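PDB 2O2X: hypothetical protein from Mesorhizobium loti, which removes the C-7 phosphate from D-glycero-beta-D-manno-heptose 1,7-bisphosphate, a magnesium-dependent step in making ADP-L-glycero-beta-D-manno-heptose. Local coordinates for residues R156-G161 against E210-D215. Numbering follows the deposited sequence.
Sequences RSLIVG and ETLGRD
Leu212 meets Arg156 and Leu158 with its two methyl branches, and tracing its side chain outward accounts for most of the contact. From CB, which points toward 156-161, CG is set opposite the carbonyl carbon (chi1 -54°), and the chain forks there. The CD1 branch runs toward Arg156 and Leu158, lying 3.7 Å from the backbone O of Arg156 and 4.1 Å from CD1 of Leu158; the two leucines meet end on through these methyls. The CD2 branch sits against one face of the Arg156 guanidinium, 3.6 Å from CZ; its approach to NH2 is shorter still, unusually so, and the exact value is doubtful. A bend at chi3 (63°) turns the arginine chain so that its flat end lies over this methyl. A water at the edge of the guanidinium, in its plane, accepts a weak bond from Arg156 NH1 (3.4 Å) and donates to Leu212 O over a suspiciously short distance, so the bridge is tentative. Pro32 also touches both Arg156 and Leu212, while Ala208 and Ile209 pack on Leu158. The contact thus sets Leu212, which follows helix 199-211, against strand 158-161, whose neighbours 34-36 and 177-181 are parallel to it, a helix-on-sheet arrangement of the Rossmann-like HAD phosphatase fold.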
# COMPACT_ATOMS: atom_id res chain seq x y z
N ARG A 156 -11.21 -9.49 5.77
CA ARG A 156 -11.97 -8.25 5.94
C ARG A 156 -11.18 -6.99 5.54
O ARG A 156 -11.72 -5.89 5.63
CB ARG A 156 -12.46 -8.13 7.38
CG ARG A 156 -13.38 -9.28 7.81
CD ARG A 156 -13.95 -9.07 9.20
NE ARG A 156 -14.80 -7.88 9.27
CZ ARG A 156 -14.69 -6.89 10.17
NH1 ARG A 156 -13.76 -6.90 11.13
NH2 ARG A 156 -15.55 -5.87 10.10
N SER A 157 -9.92 -7.13 5.13
CA SER A 157 -9.08 -5.99 4.75
C SER A 157 -9.49 -5.42 3.41
O SER A 157 -10.21 -6.05 2.63
CB SER A 157 -7.61 -6.42 4.74
OG SER A 157 -7.19 -6.76 6.07
N LEU A 158 -9.03 -4.19 3.16
CA LEU A 158 -9.30 -3.50 1.92
C LEU A 158 -7.98 -3.09 1.29
O LEU A 158 -6.99 -2.94 1.99
CB LEU A 158 -10.10 -2.23 2.22
CG LEU A 158 -11.37 -2.41 3.07
CD1 LEU A 158 -11.99 -1.04 3.32
CD2 LEU A 158 -12.37 -3.32 2.38
N ILE A 159 -7.97 -2.95 -0.03
CA ILE A 159 -6.79 -2.46 -0.74
C ILE A 159 -7.23 -1.37 -1.71
O ILE A 159 -8.32 -1.44 -2.29
CB ILE A 159 -6.01 -3.56 -1.48
CG1 ILE A 159 -4.68 -3.00 -2.06
CG2 ILE A 159 -6.88 -4.29 -2.52
CD1 ILE A 159 -3.61 -4.04 -2.33
N VAL A 160 -6.38 -0.35 -1.86
CA VAL A 160 -6.58 0.75 -2.80
C VAL A 160 -5.29 0.92 -3.60
O VAL A 160 -4.20 0.95 -3.02
CB VAL A 160 -6.90 2.04 -2.06
CG1 VAL A 160 -7.23 3.12 -3.09
CG2 VAL A 160 -8.01 1.82 -1.04
N GLY A 161 -5.40 1.00 -4.91
CA GLY A 161 -4.27 1.29 -5.77
C GLY A 161 -4.72 1.71 -7.15
O GLY A 161 -5.92 1.62 -7.44
N GLU A 210 -15.01 2.76 7.65
CA GLU A 210 -15.73 3.06 8.90
C GLU A 210 -16.41 1.83 9.50
O GLU A 210 -16.42 1.66 10.72
CB GLU A 210 -16.76 4.17 8.69
CG GLU A 210 -16.20 5.58 8.45
CD GLU A 210 -15.67 6.26 9.72
OE1 GLU A 210 -15.47 5.58 10.75
OE2 GLU A 210 -15.44 7.49 9.66
N THR A 211 -16.96 0.96 8.66
CA THR A 211 -17.61 -0.25 9.18
C THR A 211 -16.62 -1.13 9.93
O THR A 211 -16.99 -1.84 10.87
CB THR A 211 -18.29 -1.11 8.09
OG1 THR A 211 -17.31 -1.63 7.20
CG2 THR A 211 -19.30 -0.31 7.32
N LEU A 212 -15.35 -1.07 9.55
CA LEU A 212 -14.31 -1.83 10.23
C LEU A 212 -13.85 -1.23 11.56
O LEU A 212 -13.10 -1.88 12.28
CB LEU A 212 -13.11 -2.00 9.31
CG LEU A 212 -13.49 -2.59 7.96
CD1 LEU A 212 -12.30 -2.57 7.06
CD2 LEU A 212 -14.06 -3.99 8.12
N GLY A 213 -14.26 0.00 11.87
CA GLY A 213 -13.80 0.72 13.07
C GLY A 213 -14.06 0.05 14.42
O GLY A 213 -14.98 -0.76 14.57
N ARG A 214 -13.23 0.40 15.41
CA ARG A 214 -13.31 -0.18 16.77
C ARG A 214 -14.48 0.38 17.55
O ARG A 214 -14.79 1.57 17.45
CB ARG A 214 -12.02 0.12 17.55
N ASP A 215 -15.14 -0.48 18.33
CA ASP A 215 -16.11 -0.03 19.32
C ASP A 215 -15.38 0.05 20.66
O ASP A 215 -15.09 -0.97 21.26
CB ASP A 215 -17.30 -1.00 19.42
CG ASP A 215 -18.40 -0.51 20.37
OD1 ASP A 215 -18.30 0.60 20.95
OD2 ASP A 215 -19.40 -1.25 20.53
O HOH W 1 -12.88 -4.27 13.07